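Local coordinates for protein (S)-ureidoglycine--glyoxylate transaminase (PDB 3ISL) that catalyses the pyridoxal-phosphate-dependent transfer of an amino group from (S)-ureidoglycine to glyoxylate in purine catabolism, yielding oxalurate and glycine, at residues 171-176 with 180-185; 56-61 with 286-291; 80-85 with 213-218; 207-212 with 249-254. All blocks are in the same frame, centred on the assembly; numbering follows the deposited sequence.

Contact 1: residues 171-176 with 180-185. With PLP (pyridoxal-5'-phosphate), chain C.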
loop_
_atom_site.group_PDB
_atom_site.type_symbol
_atom_site.label_atom_id
_atom_site.label_comp_id
_atom_site.label_asym_id
_atom_site.label_seq_id
_atom_site.Cartn_x
_atom_site.Cartn_y
_atom_site.Cartn_z
ATOM N N VAL A 171 5.443 3.660 19.374
ATOM C CA VAL A 171 4.098 3.328 19.782
ATOM C C VAL A 171 3.220 2.942 18.591
ATOM O O VAL A 171 3.192 3.615 17.618
ATOM C CB VAL A 171 3.433 4.499 20.634
ATOM C CG1 VAL A 171 1.930 4.227 20.839
ATOM C CG2 VAL A 171 4.100 4.600 22.029
ATOM N N ASP A 172 2.516 1.814 18.676
ATOM C CA ASP A 172 1.539 1.496 17.664
ATOM C C ASP A 172 0.248 2.196 18.144
ATOM O O ASP A 172 -0.369 1.740 19.125
ATOM C CB ASP A 172 1.444 -0.055 17.565
ATOM C CG ASP A 172 0.137 -0.573 16.986
ATOM O OD1 ASP A 172 -0.834 0.154 16.749
ATOM O OD2 ASP A 172 0.047 -1.780 16.825
ATOM N N ALA A 173 -0.122 3.332 17.509
ATOM C CA ALA A 173 -1.387 4.025 17.817
ATOM C C ALA A 173 -2.433 3.753 16.698
ATOM O O ALA A 173 -3.258 4.590 16.395
ATOM C CB ALA A 173 -1.168 5.550 18.061
ATOM N N VAL A 174 -2.379 2.587 16.077
ATOM C CA VAL A 174 -3.146 2.337 14.862
ATOM C C VAL A 174 -4.672 2.393 15.156
ATOM O O VAL A 174 -5.442 2.904 14.365
ATOM C CB VAL A 174 -2.728 0.978 14.220
ATOM C CG1 VAL A 174 -3.850 0.400 13.401
ATOM C CG2 VAL A 174 -1.402 1.091 13.401
ATOM N N ALA A 175 -5.082 1.821 16.287
ATOM C CA ALA A 175 -6.476 1.738 16.635
ATOM C C ALA A 175 -6.975 2.955 17.363
ATOM O O ALA A 175 -8.167 3.049 17.590
ATOM C CB ALA A 175 -6.721 0.529 17.550
ATOM N N THR A 176 -6.082 3.770 17.895
ATOM C CA THR A 176 -6.504 4.910 18.742
ATOM C C THR A 176 -6.419 6.245 17.979
ATOM O O THR A 176 -7.175 7.156 18.262
ATOM C CB THR A 176 -5.690 5.030 20.043
ATOM O OG1 THR A 176 -4.328 5.061 19.672
ATOM C CG2 THR A 176 -5.921 3.791 20.907
ATOM N N CYS A 180 -9.198 8.337 20.124
ATOM C CA CYS A 180 -8.801 8.506 21.523
ATOM C C CYS A 180 -7.607 9.416 21.531
ATOM O O CYS A 180 -6.807 9.423 20.569
ATOM C CB CYS A 180 -8.335 7.168 22.189
ATOM S SG CYS A 180 -9.411 5.747 21.775
ATOM N N GLU A 181 -7.392 10.067 22.673
ATOM C CA GLU A 181 -6.299 11.014 22.787
ATOM C C GLU A 181 -5.018 10.327 22.412
ATOM O O GLU A 181 -4.731 9.286 22.945
ATOM C CB GLU A 181 -6.155 11.453 24.241
ATOM C CG GLU A 181 -6.588 12.820 24.472
ATOM C CD GLU A 181 -6.260 13.208 25.885
ATOM O OE1 GLU A 181 -5.425 12.501 26.536
ATOM O OE2 GLU A 181 -6.880 14.187 26.355
ATOM N N VAL A 182 -4.257 10.910 21.504
ATOM C CA VAL A 182 -2.838 10.558 21.407
ATOM C C VAL A 182 -1.966 11.799 21.440
ATOM O O VAL A 182 -2.176 12.713 20.690
ATOM C CB VAL A 182 -2.454 9.390 20.408
ATOM C CG1 VAL A 182 -3.586 8.756 19.689
ATOM C CG2 VAL A 182 -1.085 9.492 19.672
ATOM N N LYS A 183 -1.022 11.860 22.365
ATOM C CA LYS A 183 -0.335 13.122 22.493
ATOM C C LYS A 183 1.139 12.805 22.371
ATOM O O LYS A 183 1.783 12.486 23.362
ATOM C CB LYS A 183 -0.727 13.806 23.846
ATOM C CG LYS A 183 -2.241 14.011 24.074
ATOM C CD LYS A 183 -2.455 14.502 25.581
ATOM C CE LYS A 183 -3.503 15.635 25.722
ATOM N NZ LYS A 183 -3.626 16.121 27.257
ATOM N N VAL A 184 1.679 12.830 21.156
ATOM C CA VAL A 184 3.034 12.405 21.051
ATOM C C VAL A 184 4.082 13.283 21.720
ATOM O O VAL A 184 5.019 12.723 22.312
ATOM C CB VAL A 184 3.525 11.785 19.658
ATOM C CG1 VAL A 184 2.436 11.015 18.832
ATOM C CG2 VAL A 184 4.530 12.652 18.903
ATOM N N ASP A 185 3.982 14.611 21.617
ATOM C CA ASP A 185 4.935 15.453 22.364
ATOM C C ASP A 185 4.791 15.327 23.862
ATOM O O ASP A 185 5.786 15.046 24.566
ATOM C CB ASP A 185 4.919 16.922 21.925
ATOM C CG ASP A 185 5.492 17.080 20.514
ATOM O OD1 ASP A 185 5.906 16.056 19.944
ATOM O OD2 ASP A 185 5.507 18.178 19.963
HETATM N N1 PLP C . -2.010 -2.649 15.120
HETATM C C2 PLP C . -3.255 -2.549 15.901
HETATM C C2A PLP C . -3.334 -2.141 17.247
HETATM C C3 PLP C . -4.500 -2.876 15.349
HETATM O O3 PLP C . -5.660 -2.775 16.073
HETATM C C4 PLP C . -4.639 -3.284 14.041
HETATM C C4A PLP C . -6.075 -3.614 13.476
HETATM C C5 PLP C . -3.493 -3.380 13.262
HETATM C C6 PLP C . -2.184 -3.090 13.764
HETATM C C5A PLP C . -3.686 -3.880 11.869
HETATM O O4P PLP C . -3.150 -3.020 10.978
HETATM P P PLP C . -3.410 -3.481 9.489
HETATM O O1P PLP C . -4.390 -4.645 9.404
HETATM O O2P PLP C . -1.848 -3.760 8.993
HETATM O O3P PLP C . -3.938 -2.155 8.602
#

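Contact 2: residues 56-61 with 286-291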
loop_
_atom_site.group_PDB
_atom_site.type_symbol
_atom_site.label_atom_id
_atom_site.label_comp_id
_atom_site.label_asym_id
_atom_site.label_seq_id
_atom_site.Cartn_x
_atom_site.Cartn_y
_atom_site.Cartn_z
ATOM N N LEU A 56 -2.771 16.048 14.003
ATOM C CA LEU A 56 -3.486 14.852 14.319
ATOM C C LEU A 56 -2.723 14.170 15.420
ATOM O O LEU A 56 -3.335 13.709 16.325
ATOM C CB LEU A 56 -3.477 13.895 13.127
ATOM C CG LEU A 56 -4.483 12.754 12.982
ATOM C CD1 LEU A 56 -3.914 11.469 12.361
ATOM C CD2 LEU A 56 -5.405 12.497 14.074
ATOM N N PHE A 57 -1.388 14.089 15.302
ATOM C CA PHE A 57 -0.564 13.396 16.308
ATOM C C PHE A 57 -0.208 14.228 17.533
ATOM O O PHE A 57 0.430 13.709 18.466
ATOM C CB PHE A 57 0.741 12.849 15.704
ATOM C CG PHE A 57 0.580 11.561 14.917
ATOM C CD1 PHE A 57 0.369 10.324 15.572
ATOM C CD2 PHE A 57 0.748 11.573 13.522
ATOM C CE1 PHE A 57 0.265 9.132 14.839
ATOM C CE2 PHE A 57 0.647 10.390 12.770
ATOM C CZ PHE A 57 0.438 9.173 13.413
ATOM N N GLN A 58 -0.629 15.493 17.524
ATOM C CA GLN A 58 -0.315 16.494 18.549
ATOM C C GLN A 58 1.157 16.584 18.721
ATOM O O GLN A 58 1.692 16.344 19.852
ATOM C CB GLN A 58 -1.089 16.254 19.882
ATOM C CG GLN A 58 -2.624 16.159 19.625
ATOM C CD GLN A 58 -3.484 16.058 20.913
ATOM O OE1 GLN A 58 -4.411 15.242 21.008
ATOM N NE2 GLN A 58 -3.182 16.892 21.893
ATOM N N THR A 59 1.842 16.946 17.591
ATOM C CA THR A 59 3.293 17.049 17.612
ATOM C C THR A 59 3.846 18.186 16.756
ATOM O O THR A 59 3.229 18.620 15.774
ATOM C CB THR A 59 3.951 15.735 17.148
ATOM O OG1 THR A 59 5.348 15.834 17.332
ATOM C CG2 THR A 59 3.688 15.441 15.616
ATOM N N LYS A 60 5.031 18.655 17.135
ATOM C CA LYS A 60 5.760 19.615 16.331
ATOM C C LYS A 60 6.762 18.958 15.392
ATOM O O LYS A 60 7.511 19.677 14.684
ATOM C CB LYS A 60 6.486 20.621 17.241
ATOM C CG LYS A 60 5.511 21.423 18.097
ATOM C CD LYS A 60 4.453 22.168 17.245
ATOM C CE LYS A 60 3.452 22.905 18.183
ATOM N NZ LYS A 60 2.047 22.785 17.694
ATOM N N ASN A 61 6.842 17.634 15.430
ATOM C CA ASN A 61 7.897 16.905 14.684
ATOM C C ASN A 61 7.928 17.346 13.214
ATOM O O ASN A 61 6.857 17.393 12.558
ATOM C CB ASN A 61 7.593 15.390 14.648
ATOM C CG ASN A 61 7.889 14.683 15.948
ATOM O OD1 ASN A 61 8.664 15.168 16.761
ATOM N ND2 ASN A 61 7.266 13.498 16.146
ATOM N N GLU A 286 -13.845 18.599 12.621
ATOM C CA GLU A 286 -14.564 18.210 13.793
ATOM C C GLU A 286 -13.924 18.792 15.064
ATOM O O GLU A 286 -14.616 19.342 15.956
ATOM C CB GLU A 286 -14.707 16.676 13.881
ATOM C CG GLU A 286 -15.667 16.280 15.081
ATOM C CD GLU A 286 -16.019 14.799 15.147
ATOM O OE1 GLU A 286 -15.446 14.013 14.358
ATOM O OE2 GLU A 286 -16.908 14.378 15.973
ATOM N N GLY A 287 -12.597 18.728 15.147
ATOM C CA GLY A 287 -11.961 19.106 16.383
ATOM C C GLY A 287 -11.580 17.818 17.088
ATOM O O GLY A 287 -12.453 16.936 17.350
ATOM N N LEU A 288 -10.284 17.700 17.420
ATOM C CA LEU A 288 -9.788 16.511 18.090
ATOM C C LEU A 288 -10.541 16.263 19.412
ATOM O O LEU A 288 -11.145 15.194 19.616
ATOM C CB LEU A 288 -8.271 16.635 18.332
ATOM C CG LEU A 288 -7.388 16.429 17.112
ATOM C CD1 LEU A 288 -5.918 16.380 17.572
ATOM C CD2 LEU A 288 -7.772 15.118 16.449
ATOM N N GLU A 289 -10.562 17.252 20.307
ATOM C CA GLU A 289 -11.270 17.056 21.587
ATOM C C GLU A 289 -12.789 16.774 21.446
ATOM O O GLU A 289 -13.286 15.829 22.057
ATOM C CB GLU A 289 -10.962 18.177 22.594
ATOM C CG GLU A 289 -10.157 17.643 23.811
ATOM C CD GLU A 289 -8.700 17.906 23.719
ATOM O OE1 GLU A 289 -8.055 17.333 22.843
ATOM O OE2 GLU A 289 -8.162 18.688 24.552
ATOM N N THR A 290 -13.488 17.530 20.574
ATOM C CA THR A 290 -14.870 17.238 20.168
ATOM C C THR A 290 -14.984 15.821 19.626
ATOM O O THR A 290 -15.833 15.041 20.054
ATOM C CB THR A 290 -15.364 18.249 19.092
ATOM O OG1 THR A 290 -15.210 19.549 19.610
ATOM C CG2 THR A 290 -16.854 18.079 18.710
ATOM N N ARG A 291 -14.129 15.460 18.674
ATOM C CA ARG A 291 -14.147 14.101 18.188
ATOM C C ARG A 291 -13.930 13.053 19.267
ATOM O O ARG A 291 -14.632 12.054 19.257
ATOM C CB ARG A 291 -13.141 13.919 17.035
ATOM C CG ARG A 291 -13.209 12.618 16.383
ATOM C CD ARG A 291 -12.464 12.731 15.059
ATOM N NE ARG A 291 -12.466 11.544 14.202
ATOM C CZ ARG A 291 -13.138 11.467 13.032
ATOM N NH1 ARG A 291 -13.898 12.477 12.631
ATOM N NH2 ARG A 291 -13.029 10.392 12.254
HETATM O O HOH W 1 -6.041 15.979 23.376
#

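Contact 3: residues 80-85 with 213-218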
loop_
_atom_site.group_PDB
_atom_site.type_symbol
_atom_site.label_atom_id
_atom_site.label_comp_id
_atom_site.label_asym_id
_atom_site.label_seq_id
_atom_site.Cartn_x
_atom_site.Cartn_y
_atom_site.Cartn_z
ATOM N N ALA A 80 12.226 -1.461 11.400
ATOM C CA ALA A 80 13.337 -1.771 10.490
ATOM C C ALA A 80 14.406 -0.668 10.498
ATOM O O ALA A 80 15.603 -0.948 10.461
ATOM C CB ALA A 80 12.823 -1.987 9.041
ATOM N N SER A 81 13.975 0.577 10.552
ATOM C CA SER A 81 14.916 1.663 10.314
ATOM C C SER A 81 15.731 1.958 11.587
ATOM O O SER A 81 16.797 2.499 11.514
ATOM C CB SER A 81 14.169 2.896 9.809
ATOM O OG SER A 81 13.395 3.451 10.883
ATOM N N VAL A 82 15.244 1.494 12.730
ATOM C CA VAL A 82 15.814 1.828 14.020
ATOM C C VAL A 82 16.487 0.614 14.742
ATOM O O VAL A 82 17.123 0.782 15.763
ATOM C CB VAL A 82 14.675 2.540 14.789
ATOM C CG1 VAL A 82 14.190 1.821 15.952
ATOM C CG2 VAL A 82 14.890 4.066 14.848
ATOM N N ILE A 83 16.410 -0.587 14.143
ATOM C CA ILE A 83 16.926 -1.814 14.726
ATOM C C ILE A 83 18.065 -2.367 13.950
ATOM O O ILE A 83 17.913 -2.640 12.764
ATOM C CB ILE A 83 15.862 -2.906 14.845
ATOM C CG1 ILE A 83 14.862 -2.498 15.936
ATOM C CG2 ILE A 83 16.535 -4.257 15.253
ATOM C CD1 ILE A 83 13.659 -3.396 16.039
ATOM N N GLU A 84 19.212 -2.504 14.607
ATOM C CA GLU A 84 20.344 -3.268 14.051
ATOM C C GLU A 84 20.429 -4.601 14.817
ATOM O O GLU A 84 20.056 -4.658 15.985
ATOM C CB GLU A 84 21.659 -2.485 14.233
ATOM C CG GLU A 84 21.946 -1.409 13.146
ATOM C CD GLU A 84 22.864 -0.278 13.695
ATOM O OE1 GLU A 84 23.534 -0.523 14.715
ATOM O OE2 GLU A 84 22.884 0.859 13.133
ATOM N N PRO A 85 20.920 -5.677 14.166
ATOM C CA PRO A 85 21.008 -6.939 14.895
ATOM C C PRO A 85 21.622 -6.720 16.269
ATOM O O PRO A 85 22.519 -5.884 16.398
ATOM C CB PRO A 85 21.972 -7.790 14.006
ATOM C CG PRO A 85 21.584 -7.321 12.618
ATOM C CD PRO A 85 21.466 -5.801 12.804
ATOM N N GLU A 213 13.641 14.049 16.277
ATOM C CA GLU A 213 15.061 14.182 15.907
ATOM C C GLU A 213 15.892 13.051 16.547
ATOM O O GLU A 213 16.830 12.547 15.923
ATOM C CB GLU A 213 15.563 15.594 16.282
ATOM C CG GLU A 213 17.060 15.693 16.666
ATOM C CD GLU A 213 17.648 17.167 16.859
ATOM O OE1 GLU A 213 18.703 17.463 16.235
ATOM O OE2 GLU A 213 17.076 18.001 17.630
ATOM N N ARG A 214 15.503 12.600 17.752
ATOM C CA ARG A 214 16.106 11.364 18.330
ATOM C C ARG A 214 16.001 10.188 17.360
ATOM O O ARG A 214 17.003 9.532 17.071
ATOM C CB ARG A 214 15.497 10.979 19.690
ATOM C CG ARG A 214 15.677 12.042 20.778
ATOM C CD ARG A 214 16.071 11.416 22.141
ATOM N NE ARG A 214 14.948 10.681 22.625
ATOM C CZ ARG A 214 14.967 9.508 23.220
ATOM N NH1 ARG A 214 16.080 8.907 23.535
ATOM N NH2 ARG A 214 13.801 8.970 23.546
ATOM N N VAL A 215 14.786 9.938 16.858
ATOM C CA VAL A 215 14.558 8.893 15.819
ATOM C C VAL A 215 15.293 9.185 14.497
ATOM O O VAL A 215 15.950 8.295 13.944
ATOM C CB VAL A 215 13.082 8.566 15.572
ATOM C CG1 VAL A 215 12.943 7.418 14.534
ATOM C CG2 VAL A 215 12.451 8.109 16.859
ATOM N N ALA A 216 15.248 10.436 14.056
ATOM C CA ALA A 216 15.819 10.798 12.752
ATOM C C ALA A 216 17.357 10.644 12.767
ATOM O O ALA A 216 17.928 10.100 11.833
ATOM C CB ALA A 216 15.383 12.247 12.279
ATOM N N ASP A 217 18.020 11.060 13.849
ATOM C CA ASP A 217 19.492 10.856 13.930
ATOM C C ASP A 217 19.940 9.373 13.871
ATOM O O ASP A 217 20.986 9.075 13.288
ATOM C CB ASP A 217 20.072 11.552 15.166
ATOM C CG ASP A 217 19.878 13.057 15.109
ATOM O OD1 ASP A 217 20.046 13.701 16.127
ATOM O OD2 ASP A 217 19.483 13.580 14.041
ATOM N N VAL A 218 19.189 8.458 14.488
ATOM C CA VAL A 218 19.505 7.033 14.389
ATOM C C VAL A 218 19.320 6.555 12.933
ATOM O O VAL A 218 20.099 5.762 12.457
ATOM C CB VAL A 218 18.610 6.201 15.330
ATOM C CG1 VAL A 218 18.686 4.699 14.978
ATOM C CG2 VAL A 218 18.956 6.457 16.777
#

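Contact 4: residues 207-212 with 249-254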
loop_
_atom_site.group_PDB
_atom_site.type_symbol
_atom_site.label_atom_id
_atom_site.label_comp_id
_atom_site.label_asym_id
_atom_site.label_seq_id
_atom_site.Cartn_x
_atom_site.Cartn_y
_atom_site.Cartn_z
ATOM N N ALA A 207 -0.298 4.117 6.062
ATOM C CA ALA A 207 0.097 4.150 7.441
ATOM C C ALA A 207 0.814 5.491 7.749
ATOM O O ALA A 207 1.972 5.662 7.433
ATOM C CB ALA A 207 1.005 2.966 7.744
ATOM N N PRO A 208 0.106 6.449 8.328
ATOM C CA PRO A 208 0.704 7.735 8.772
ATOM C C PRO A 208 1.677 7.496 9.928
ATOM O O PRO A 208 1.335 6.797 10.897
ATOM C CB PRO A 208 -0.490 8.549 9.318
ATOM C CG PRO A 208 -1.709 7.834 8.905
ATOM C CD PRO A 208 -1.334 6.374 8.591
ATOM N N ILE A 209 2.847 8.094 9.824
ATOM C CA ILE A 209 3.872 7.936 10.859
ATOM C C ILE A 209 4.345 9.279 11.266
ATOM O O ILE A 209 4.259 10.217 10.488
ATOM C CB ILE A 209 5.091 7.066 10.422
ATOM C CG1 ILE A 209 5.859 7.717 9.286
ATOM C CG2 ILE A 209 4.653 5.672 10.001
ATOM C CD1 ILE A 209 7.171 6.920 8.869
ATOM N N THR A 210 4.862 9.369 12.481
ATOM C CA THR A 210 5.570 10.528 12.892
ATOM C C THR A 210 6.730 10.119 13.794
ATOM O O THR A 210 6.652 9.127 14.561
ATOM C CB THR A 210 4.623 11.576 13.619
ATOM O OG1 THR A 210 5.290 12.826 13.777
ATOM C CG2 THR A 210 4.126 11.090 14.945
ATOM N N TYR A 211 7.776 10.934 13.765
ATOM C CA TYR A 211 8.896 10.740 14.663
ATOM C C TYR A 211 9.747 12.008 14.800
ATOM O O TYR A 211 9.633 12.908 13.983
ATOM C CB TYR A 211 9.728 9.551 14.214
ATOM C CG TYR A 211 10.284 9.672 12.820
ATOM C CD1 TYR A 211 11.494 10.353 12.560
ATOM C CD2 TYR A 211 9.624 9.079 11.751
ATOM C CE1 TYR A 211 12.027 10.406 11.239
ATOM C CE2 TYR A 211 10.135 9.140 10.468
ATOM C CZ TYR A 211 11.304 9.815 10.216
ATOM O OH TYR A 211 11.738 9.834 8.936
ATOM N N ASN A 212 10.549 12.054 15.873
ATOM C CA ASN A 212 11.368 13.223 16.285
ATOM C C ASN A 212 12.805 13.102 15.833
ATOM O O ASN A 212 13.152 12.185 15.082
ATOM C CB ASN A 212 11.282 13.479 17.832
ATOM C CG ASN A 212 11.795 12.289 18.699
ATOM O OD1 ASN A 212 12.423 11.357 18.214
ATOM N ND2 ASN A 212 11.520 12.349 19.989
ATOM N N PHE A 249 10.808 -0.039 2.963
ATOM C CA PHE A 249 10.613 0.555 4.316
ATOM C C PHE A 249 11.798 1.406 4.840
ATOM O O PHE A 249 11.902 1.658 6.046
ATOM C CB PHE A 249 10.214 -0.554 5.326
ATOM C CG PHE A 249 8.928 -1.297 4.965
ATOM C CD1 PHE A 249 7.808 -0.606 4.457
ATOM C CD2 PHE A 249 8.850 -2.677 5.124
ATOM C CE1 PHE A 249 6.626 -1.288 4.109
ATOM C CE2 PHE A 249 7.670 -3.378 4.786
ATOM C CZ PHE A 249 6.569 -2.679 4.259
ATOM N N ASP A 250 12.696 1.843 3.933
ATOM C CA ASP A 250 13.885 2.641 4.314
ATOM C C ASP A 250 13.491 4.132 4.586
ATOM O O ASP A 250 13.424 4.949 3.643
ATOM C CB ASP A 250 14.991 2.518 3.235
ATOM C CG ASP A 250 16.349 3.191 3.656
ATOM O OD1 ASP A 250 17.389 2.915 2.969
ATOM O OD2 ASP A 250 16.369 3.964 4.676
ATOM N N LEU A 251 13.204 4.472 5.850
ATOM C CA LEU A 251 12.722 5.842 6.196
ATOM C C LEU A 251 13.706 6.951 5.805
ATOM O O LEU A 251 13.326 8.098 5.639
ATOM C CB LEU A 251 12.352 5.964 7.702
ATOM C CG LEU A 251 11.255 5.030 8.207
ATOM C CD1 LEU A 251 10.883 5.376 9.629
ATOM C CD2 LEU A 251 9.982 5.012 7.322
ATOM N N SER A 252 14.987 6.584 5.709
ATOM C CA SER A 252 16.077 7.485 5.295
ATOM C C SER A 252 15.944 7.928 3.832
ATOM O O SER A 252 16.342 9.044 3.487
ATOM C CB SER A 252 17.432 6.796 5.426
ATOM O OG SER A 252 18.421 7.750 5.217
ATOM N N GLN A 253 15.447 7.018 2.990
ATOM C CA GLN A 253 15.087 7.335 1.619
ATOM C C GLN A 253 13.707 7.961 1.593
ATOM O O GLN A 253 13.490 8.906 0.822
ATOM C CB GLN A 253 15.109 6.090 0.734
ATOM C CG GLN A 253 16.482 5.406 0.721
ATOM C CD GLN A 253 16.528 4.276 -0.260
ATOM O OE1 GLN A 253 16.587 4.503 -1.479
ATOM N NE2 GLN A 253 16.543 3.038 0.252
ATOM N N LEU A 254 12.786 7.455 2.428
ATOM C CA LEU A 254 11.429 8.040 2.514
ATOM C C LEU A 254 11.419 9.512 3.010
ATOM O O LEU A 254 10.533 10.300 2.610
ATOM C CB LEU A 254 10.480 7.143 3.301
ATOM C CG LEU A 254 10.070 6.015 2.349
ATOM C CD1 LEU A 254 9.546 4.791 3.060
ATOM C CD2 LEU A 254 9.055 6.560 1.326
#

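Contact 1: residues 171-176 with 180-185
Thr176 lies against Cys180, its CB 4.0 Å from Cys180 CB, while its methyl group CG2 faces Cys180 SG at 4.1 Å. The backbone closes the same turn: Cys180 N donates to Thr176 O, and an N-H...O angle of 172° with the donor in the carbonyl plane makes this a straight bond. A chi1 of 54° turns Thr176 OG1 away from the sulfur, and it comes within 3.8 Å of Val182 CG1; the two side chains cross at about a right angle. The polar need of that hydroxyl is met outside the contact, by His144 ND1. Nearer the strand, Ala173 CB and Val182 CG2 are in apolar contact at 4.3 Å. The other face of residues 171-176 belongs to the cofactor site, as expected of a fold type I aminotransferase. Asp172 OD2 stands 2.8 Å from N1 of pyridoxal phosphate, and Val174 CG1 lies over the ring, 3.8 Å from C5. The second carboxylate oxygen, Asp172 OD1, accepts from Val174 N at 3.0 Å, nearly along its C-O axis. This Asx turn ties the carboxylate to the backbone and so limits its rotation beside the pyridine. Residues 171-176 thus have the cofactor on one side and the returning chain on the other. Strand 168-172, which delivers Asp172, runs between strands 139-143 and 191-193; Ile75 of helix 71-82 touches Asp172, and Ile152 of strand 151-152 packs on both Thr176 and Cys180.

Contact 2: residues 56-61 with 286-291
A water oxygen bridges the two segments, donating to Gln58 OE1 at 3.0 Å and to Glu289 OE1; the second separation is so short that its exact geometry is doubtful. Gln58 stands where the chain leaves helix 40-56, and its positive phi, with two bonds back into the last turn, defines a Schellman motif. From there its side chain projects toward the start of helix 288-308, whose N-cap position is held by Gly287. Beneath the water bridge the contact is apolar. Leu288 and Gln58 approach from opposite directions, and the leucine methyl CD1 touches the aliphatic part of the glutamine, 3.9 Å from Gln58 CG. The extended chain of Gln58 beyond CG (chi2 -174°) carries its amide past this methyl to the water. Leu288 CD1 also lies 3.9 Å from Leu56 O, and its other methyl, CD2, meets Leu56 CD2 at 4.3 Å. Val283 of helix 270-286 touches both leucines, so the contact joins the ends of three helices: 40-56, 270-286 and 288-308. Across the break between the last two, a salt bridge links Glu286 to Arg291, whose NE and NH2 donate to the backbone oxygens of Gly178 and Cys199. Arg291 NH1 reaches Glu286 OE1 at 2.8 Å, a bent bond (132° at the hydrogen), with the oxygen 30° out of the guanidinium plane.

Contact 3: residues 80-85 with 213-218
Val82, Val218 and Val215 account for most of the surface buried here, in that order, and a single methyl group does the work on one side. Val82 CG2 lies 3.9 Å from Val218 CG1 and equally 3.9 Å from Val215 CG1. Val215 CG1 and Val218 CG1 are 6.4 Å apart, and the angle between them at Val82 CG2 is about 111°, so the methyl enters between them instead of resting on one alone. The spacing follows from the helix, because Val215 and Val218 are three residues apart and so lie side by side on one face of it. Both valines have CG1 anti to the backbone N (chi1 -177° for Val215 and 166° for Val218), which leaves the same branch of each facing Val82. In both pairs the side chains cross at about a right angle. Val218 CG1 also approaches the backbone, 4.2 Å from Val82 CA. The elements joined are the last turn of helix 71-82, which ends at Val82, and the first turns of helix 213-220. Beneath them Val82 also packs on Leu168 and Ile170 of strand 168-172 and on Ile139 of strand 139-143, which places the contact over the central sheet. Polar groups are served at the periphery: Val82 O accepts from Lys138 NZ, Ile83 O from Arg222 NH1, and Arg214 forms salt bridges with Asp166 and Asp190. With no hydrogen bond between the segments and carbon meeting carbon throughout, the pairing probably depends on shape and the exclusion of water, without the directional restraint of a polar bond.

Contact 4: residues 207-212 with 249-254
Leu251 packs against Ile209 and Tyr211, and the residue before it caps the helix it begins. Phe249 stacks on Phe249 of the second subunit. Asp250 takes the N-cap position: its OD2 accepts from Ser252 N in a weak bond of 3.1 Å, while its OD1 forms a salt bridge with Arg107 of the second subunit. Leu251 then turns its two methyl groups to different partners. CD2 meets Ile209 CD1 tip to tip at 3.7 Å, and CD1 lies 3.9 Å from Tyr211 CE2, approaching the ring obliquely as the two side chains slide past each other. Ile209 and Tyr211 point from strand 206-211, the antiparallel member of the mixed seven-stranded sheet of the fold type I large domain; Leu251 therefore packs helix 251-257 onto one face of that sheet. With its ring set between the backbone N and carbonyl carbon (chi1 59°), Tyr211 reaches across to helix 251-257, where its OH bonds to Glu255, and also to Tyr65 of strand 63-68. Ser252 turns away from the strand to touch Ile219. Gln253 NE2 donates to Asp250 OD1 at 2.8 Å, from above the carboxylate plane, and Leu254 N reaches Asp250 O at 2.9 Å.

Overall arrangement
Contacts 1, 3 and 4 are buried, whereas contact 2 is only partly so and is the one that enlists a water. Chemistry follows position: contact 1, nearest the centre of the chain, combines a backbone bond with the cofactor site, and contacts 3 and 4, farther out, join their segments by carbon-to-carbon packing, with no hydrogen bond across. These last two adjoin, their centres 10 Å apart; Leu251 touches Ser81 of helix 71-82 and Ile219 of helix 213-220, so the three helices pack together. Segment 56-61 ties the rest: Asp185 of contact 1 probably bonds to Thr59 and Lys60, and Asn61 to Thr210 of contact 4. Only contact 4 has protein segments that touch the second subunit.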